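Local coordinates for protein probable N-glycosylase/DNA lyase (Thermotoga maritima, PDB 3N0U) that is a probable N-glycosylase/DNA lyase of the helix-hairpin-helix superfamily, with a predominantly helical, strand-free chain and a bound sodium ion, at residues A[17-22]-A[210-215]; A[164-169]-A[185-190]. All blocks are in the same frame, centred on the assembly; numbering follows the deposited sequence.

Interaction 1: A[17-22]-A[210-215]; sequences LKELER and WYLVKG
Leu212 is the shared partner here: its branched end meets both Leu20 and the aliphatic part of Glu19. From Leu20 a single methyl does the touching. Its CD2 sits 3.9 Å from CG, CD1 and CD2 of Leu212 alike, and this equal spacing places the methyl at the fork of the other side chain; the two leucine chains run at roughly a right angle. Leu212 is extended, with CG anti to its carbonyl carbon (chi1 -62°), and its CA-CB bond points at the opposing helix. Glu19 adds its CG, 3.8 Å from Leu212 CD2, as the two side chains pass in opposite senses. The contact joins the early turns of helix 13-44 to the end of helix 202-214, bringing the first and last helices of a predominantly helical chain together. Leu20 also rests on Phe205 and Leu209, and Leu212 on Leu16 and Ile23, so the pair belongs to a wider apolar seam between these helices. Beyond CG, the bend at chi2 of Glu19 (55°) carries its carboxylate off the apolar patch. There OE1 forms a salt bridge with NH1 of Arg22, 3.1 Å away, through a bent N-H bond (144°) that arrives on its anti side, tilted from both the carboxylate and guanidinium planes. Gly215, the first residue to leave helical phi/psi and at positive phi, sets its CA 3.5 Å above one face of the Tyr211 ring, toward the rim.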
loop_
_atom_site.group_PDB
_atom_site.type_symbol
_atom_site.label_atom_id
_atom_site.label_comp_id
_atom_site.label_asym_id
_atom_site.label_seq_id
_atom_site.Cartn_x
_atom_site.Cartn_y
_atom_site.Cartn_z
ATOM N N LEU A 17 -11.581 18.756 -1.763
ATOM C CA LEU A 17 -10.827 19.331 -0.658
ATOM C C LEU A 17 -11.743 19.751 0.482
ATOM O O LEU A 17 -11.404 19.565 1.636
ATOM C CB LEU A 17 -9.966 20.495 -1.125
ATOM C CG LEU A 17 -8.793 20.059 -2.006
ATOM C CD1 LEU A 17 -8.161 21.262 -2.688
ATOM C CD2 LEU A 17 -7.746 19.306 -1.179
ATOM N N LYS A 18 -12.920 20.280 0.175
ATOM C CA LYS A 18 -13.821 20.699 1.240
ATOM C C LYS A 18 -14.327 19.510 2.032
ATOM O O LYS A 18 -14.410 19.570 3.263
ATOM C CB LYS A 18 -14.996 21.503 0.683
ATOM C CG LYS A 18 -14.580 22.895 0.220
ATOM C CD LYS A 18 -15.692 23.624 -0.516
ATOM C CE LYS A 18 -16.925 23.776 0.350
ATOM N NZ LYS A 18 -17.971 24.583 -0.337
ATOM N N GLU A 19 -14.645 18.415 1.346
ATOM C CA GLU A 19 -15.128 17.241 2.047
ATOM C C GLU A 19 -14.029 16.647 2.911
ATOM O O GLU A 19 -14.294 16.216 4.032
ATOM C CB GLU A 19 -15.638 16.188 1.082
ATOM C CG GLU A 19 -16.072 14.897 1.792
ATOM C CD GLU A 19 -17.124 15.107 2.913
ATOM O OE1 GLU A 19 -17.930 16.071 2.850
ATOM O OE2 GLU A 19 -17.143 14.290 3.861
ATOM N N LEU A 20 -12.801 16.643 2.405
ATOM C CA LEU A 20 -11.687 16.151 3.191
ATOM C C LEU A 20 -11.473 17.034 4.413
ATOM O O LEU A 20 -11.175 16.531 5.493
ATOM C CB LEU A 20 -10.405 16.091 2.368
ATOM C CG LEU A 20 -10.318 14.968 1.339
ATOM C CD1 LEU A 20 -9.253 15.293 0.306
ATOM C CD2 LEU A 20 -10.020 13.625 2.020
ATOM N N GLU A 21 -11.609 18.341 4.261
ATOM C CA GLU A 21 -11.468 19.213 5.411
ATOM C C GLU A 21 -12.528 18.944 6.466
ATOM O O GLU A 21 -12.252 19.074 7.641
ATOM C CB GLU A 21 -11.484 20.683 5.020
ATOM C CG GLU A 21 -10.332 21.106 4.103
ATOM C CD GLU A 21 -8.966 21.164 4.754
ATOM O OE1 GLU A 21 -8.794 20.650 5.872
ATOM O OE2 GLU A 21 -8.035 21.718 4.115
ATOM N N ARG A 22 -13.729 18.537 6.050
ATOM C CA ARG A 22 -14.779 18.271 7.019
ATOM C C ARG A 22 -14.525 17.015 7.847
ATOM O O ARG A 22 -15.023 16.914 8.975
ATOM C CB ARG A 22 -16.138 18.132 6.340
ATOM C CG ARG A 22 -16.680 19.392 5.697
ATOM C CD ARG A 22 -18.045 19.102 5.076
ATOM N NE ARG A 22 -18.502 20.190 4.220
ATOM C CZ ARG A 22 -18.527 20.149 2.887
ATOM N NH1 ARG A 22 -18.141 19.058 2.234
ATOM N NH2 ARG A 22 -18.958 21.204 2.204
ATOM N N TRP A 210 -8.963 7.500 2.048
ATOM C CA TRP A 210 -9.682 6.257 2.329
ATOM C C TRP A 210 -10.724 6.394 3.430
ATOM O O TRP A 210 -11.712 5.657 3.441
ATOM C CB TRP A 210 -8.714 5.117 2.643
ATOM C CG TRP A 210 -8.384 4.311 1.432
ATOM C CD1 TRP A 210 -7.275 4.402 0.650
ATOM C CD2 TRP A 210 -9.201 3.297 0.857
ATOM N NE1 TRP A 210 -7.347 3.496 -0.378
ATOM C CE2 TRP A 210 -8.522 2.799 -0.267
ATOM C CE3 TRP A 210 -10.444 2.752 1.194
ATOM C CZ2 TRP A 210 -9.045 1.789 -1.064
ATOM C CZ3 TRP A 210 -10.961 1.742 0.407
ATOM C CH2 TRP A 210 -10.264 1.272 -0.711
ATOM N N TYR A 211 -10.524 7.344 4.338
ATOM C CA TYR A 211 -11.500 7.614 5.392
ATOM C C TYR A 211 -12.856 7.996 4.794
ATOM O O TYR A 211 -13.897 7.701 5.356
ATOM C CB TYR A 211 -10.987 8.705 6.347
ATOM C CG TYR A 211 -11.911 8.965 7.506
ATOM C CD1 TYR A 211 -11.808 8.224 8.659
ATOM C CD2 TYR A 211 -12.938 9.907 7.421
ATOM C CE1 TYR A 211 -12.668 8.432 9.721
ATOM C CE2 TYR A 211 -13.782 10.123 8.471
ATOM C CZ TYR A 211 -13.662 9.365 9.615
ATOM O OH TYR A 211 -14.517 9.548 10.670
ATOM N N LEU A 212 -12.832 8.612 3.629
ATOM C CA LEU A 212 -14.075 9.061 2.992
ATOM C C LEU A 212 -15.085 7.950 2.748
ATOM O O LEU A 212 -16.278 8.208 2.737
ATOM C CB LEU A 212 -13.783 9.743 1.655
ATOM C CG LEU A 212 -12.942 11.010 1.700
ATOM C CD1 LEU A 212 -12.719 11.521 0.254
ATOM C CD2 LEU A 212 -13.601 12.053 2.539
ATOM N N VAL A 213 -14.614 6.723 2.529
ATOM C CA VAL A 213 -15.487 5.634 2.111
ATOM C C VAL A 213 -16.443 5.214 3.231
ATOM O O VAL A 213 -17.690 5.306 3.108
ATOM C CB VAL A 213 -14.639 4.406 1.692
ATOM C CG1 VAL A 213 -15.525 3.242 1.276
ATOM C CG2 VAL A 213 -13.682 4.782 0.571
ATOM N N LYS A 214 -15.861 4.747 4.331
ATOM C CA LYS A 214 -16.631 4.148 5.409
ATOM C C LYS A 214 -16.193 4.673 6.775
ATOM O O LYS A 214 -16.641 4.190 7.803
ATOM C CB LYS A 214 -16.488 2.620 5.369
ATOM C CG LYS A 214 -17.339 1.957 4.291
ATOM C CD LYS A 214 -17.151 0.445 4.245
ATOM C CE LYS A 214 -18.100 -0.285 5.197
ATOM N NZ LYS A 214 -17.614 -0.312 6.608
ATOM N N GLY A 215 -15.286 5.650 6.787
ATOM C CA GLY A 215 -14.834 6.216 8.035
ATOM C C GLY A 215 -13.885 5.288 8.758
ATOM O O GLY A 215 -13.846 5.278 9.983
#

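Interaction 2: A[164-169]-A[185-190]; sequences RLMKRH and LYVEEI
While Met166 reaches over to Val187 and Ile190, the flat groups of 164-169 sit at the end of helix 160-168 and just past it, apart from that meeting. The His169 ring has CG of Arg168 4.0 Å above one face, near the rim, and at its edge ND1 gives a hydrogen bond to Leu165 O (3.0 Å, 157° at the hydrogen). That oxygen lies almost in the ring plane, which should restrain the ring's rotation just after the helix. The Arg168 guanidinium has CD2 of Leu165 over one face, displaced toward the rim. Met166 carries the contact through its SD and CE. Its chain is stretched through chi2 and then bends at chi3 (77°), which places CE 3.7 Å from Ile190 CG2 and 3.8 Å from Val187 CG1. SD is also 3.8 Å from Val187 CG1, and CE comes as near to the backbone as 3.7 Å from Val187 O. The methionine tip thus lies against residues about one helical turn apart, Val187 and Ile190, on the flank of helix 181-198. Such apolar helix-to-helix packing, between consecutive helices joined by the non-helical link 169-180, is in keeping with the predominantly helical helix-hairpin-helix glycosylase fold.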
loop_
_atom_site.group_PDB
_atom_site.type_symbol
_atom_site.label_atom_id
_atom_site.label_comp_id
_atom_site.label_asym_id
_atom_site.label_seq_id
_atom_site.Cartn_x
_atom_site.Cartn_y
_atom_site.Cartn_z
ATOM N N ARG A 164 -10.553 6.320 -8.998
ATOM C CA ARG A 164 -11.928 6.707 -9.263
ATOM C C ARG A 164 -12.243 8.063 -8.655
ATOM O O ARG A 164 -12.999 8.829 -9.244
ATOM C CB ARG A 164 -12.912 5.632 -8.802
ATOM C CG ARG A 164 -12.949 4.412 -9.750
ATOM C CD ARG A 164 -14.066 3.436 -9.394
ATOM N NE ARG A 164 -14.109 3.204 -7.953
ATOM C CZ ARG A 164 -13.648 2.114 -7.347
ATOM N NH1 ARG A 164 -13.123 1.116 -8.056
ATOM N NH2 ARG A 164 -13.726 2.018 -6.024
ATOM N N LEU A 165 -11.664 8.371 -7.493
ATOM C CA LEU A 165 -11.820 9.702 -6.902
ATOM C C LEU A 165 -11.192 10.769 -7.787
ATOM O O LEU A 165 -11.737 11.855 -7.952
ATOM C CB LEU A 165 -11.168 9.791 -5.521
ATOM C CG LEU A 165 -12.020 9.517 -4.300
ATOM C CD1 LEU A 165 -11.157 9.751 -3.079
ATOM C CD2 LEU A 165 -13.257 10.398 -4.262
ATOM N N MET A 166 -10.019 10.468 -8.326
ATOM C CA MET A 166 -9.324 11.421 -9.171
ATOM C C MET A 166 -10.101 11.666 -10.455
ATOM O O MET A 166 -10.162 12.780 -10.932
ATOM C CB MET A 166 -7.921 10.927 -9.489
ATOM C CG MET A 166 -7.004 10.872 -8.271
ATOM S SD MET A 166 -5.341 10.321 -8.725
ATOM C CE MET A 166 -4.710 11.834 -9.458
ATOM N N LYS A 167 -10.698 10.622 -11.017
ATOM C CA LYS A 167 -11.458 10.776 -12.248
ATOM C C LYS A 167 -12.747 11.558 -11.987
ATOM O O LYS A 167 -13.106 12.439 -12.747
ATOM C CB LYS A 167 -11.761 9.403 -12.876
ATOM C CG LYS A 167 -12.555 9.473 -14.181
ATOM C CD LYS A 167 -12.671 8.100 -14.837
ATOM C CE LYS A 167 -13.303 8.186 -16.219
ATOM N NZ LYS A 167 -14.672 8.762 -16.173
ATOM N N ARG A 168 -13.428 11.245 -10.895
ATOM C CA ARG A 168 -14.695 11.883 -10.559
ATOM C C ARG A 168 -14.519 13.382 -10.326
ATOM O O ARG A 168 -15.449 14.159 -10.512
ATOM C CB ARG A 168 -15.270 11.226 -9.305
ATOM C CG ARG A 168 -16.541 11.851 -8.745
ATOM C CD ARG A 168 -16.851 11.274 -7.353
ATOM N NE ARG A 168 -16.268 9.942 -7.165
ATOM C CZ ARG A 168 -16.062 9.361 -5.985
ATOM N NH1 ARG A 168 -16.390 9.990 -4.860
ATOM N NH2 ARG A 168 -15.521 8.148 -5.929
ATOM N N HIS A 169 -13.323 13.793 -9.920
ATOM C CA HIS A 169 -13.083 15.199 -9.622
ATOM C C HIS A 169 -12.220 15.883 -10.671
ATOM O O HIS A 169 -11.658 16.957 -10.433
ATOM C CB HIS A 169 -12.489 15.343 -8.225
ATOM C CG HIS A 169 -13.466 15.015 -7.148
ATOM N ND1 HIS A 169 -13.563 13.760 -6.585
ATOM C CD2 HIS A 169 -14.434 15.762 -6.572
ATOM C CE1 HIS A 169 -14.526 13.760 -5.684
ATOM N NE2 HIS A 169 -15.075 14.960 -5.661
ATOM N N LEU A 185 4.231 7.795 -12.346
ATOM C CA LEU A 185 4.856 8.999 -11.800
ATOM C C LEU A 185 4.031 10.226 -12.139
ATOM O O LEU A 185 3.934 11.161 -11.336
ATOM C CB LEU A 185 6.277 9.179 -12.341
ATOM C CG LEU A 185 7.343 8.226 -11.792
ATOM C CD1 LEU A 185 8.682 8.412 -12.506
ATOM C CD2 LEU A 185 7.508 8.427 -10.318
ATOM N N TYR A 186 3.450 10.224 -13.334
ATOM C CA TYR A 186 2.634 11.345 -13.793
ATOM C C TYR A 186 1.353 11.500 -12.978
ATOM O O TYR A 186 1.047 12.589 -12.497
ATOM C CB TYR A 186 2.308 11.167 -15.272
ATOM C CG TYR A 186 1.437 12.236 -15.839
ATOM C CD1 TYR A 186 1.981 13.435 -16.267
ATOM C CD2 TYR A 186 0.077 12.045 -15.974
ATOM C CE1 TYR A 186 1.188 14.425 -16.800
ATOM C CE2 TYR A 186 -0.728 13.027 -16.507
ATOM C CZ TYR A 186 -0.171 14.213 -16.920
ATOM O OH TYR A 186 -0.981 15.188 -17.450
ATOM N N VAL A 187 0.605 10.418 -12.798
ATOM C CA VAL A 187 -0.632 10.500 -12.032
ATOM C C VAL A 187 -0.312 10.741 -10.547
ATOM O O VAL A 187 -1.012 11.466 -9.861
ATOM C CB VAL A 187 -1.489 9.237 -12.232
ATOM C CG1 VAL A 187 -2.720 9.251 -11.330
ATOM C CG2 VAL A 187 -1.916 9.154 -13.687
ATOM N N GLU A 188 0.775 10.150 -10.068
ATOM C CA GLU A 188 1.207 10.382 -8.700
ATOM C C GLU A 188 1.509 11.862 -8.459
ATOM O O GLU A 188 1.174 12.401 -7.401
ATOM C CB GLU A 188 2.427 9.525 -8.391
ATOM C CG GLU A 188 3.135 9.848 -7.076
ATOM C CD GLU A 188 4.284 8.880 -6.821
ATOM O OE1 GLU A 188 5.309 8.936 -7.557
ATOM O OE2 GLU A 188 4.153 8.033 -5.897
ATOM N N GLU A 189 2.123 12.530 -9.431
ATOM C CA GLU A 189 2.487 13.930 -9.255
ATOM C C GLU A 189 1.231 14.805 -9.225
ATOM O O GLU A 189 1.180 15.794 -8.500
ATOM C CB GLU A 189 3.465 14.385 -10.347
ATOM C CG GLU A 189 3.761 15.879 -10.355
ATOM C CD GLU A 189 4.462 16.377 -9.088
ATOM O OE1 GLU A 189 5.026 15.562 -8.324
ATOM O OE2 GLU A 189 4.458 17.602 -8.853
ATOM N N ILE A 190 0.222 14.455 -10.022
ATOM C CA ILE A 190 -1.064 15.140 -9.949
ATOM C C ILE A 190 -1.640 15.066 -8.530
ATOM O O ILE A 190 -2.072 16.065 -7.956
ATOM C CB ILE A 190 -2.070 14.514 -10.924
ATOM C CG1 ILE A 190 -1.641 14.794 -12.365
ATOM C CG2 ILE A 190 -3.455 15.039 -10.673
ATOM C CD1 ILE A 190 -2.557 14.169 -13.426
#

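In the fold
Along the chain the order is 17-22, 164-169, 185-190, 210-215, so interaction 2 lies within the span that interaction 1 closes between the first and last helices. Their centres are 16 Å apart, yet they touch: Leu212 CD1 is 4.1 Å from Leu165 CD1. Helix 160-168 therefore packs against helix 202-214 as well as helix 181-198, and Leu17 and Leu20 reach Phe198 on that same helix 181-198. Four helices, 13-44, 160-168, 181-198 and 202-214, are thus linked by apolar side-chain contacts into one packed group. The sodium ion, at Val132, Ala135 and Ile138, belongs to another part of the chain, formed by the end of helix 124-134 and the link to helix 140-148.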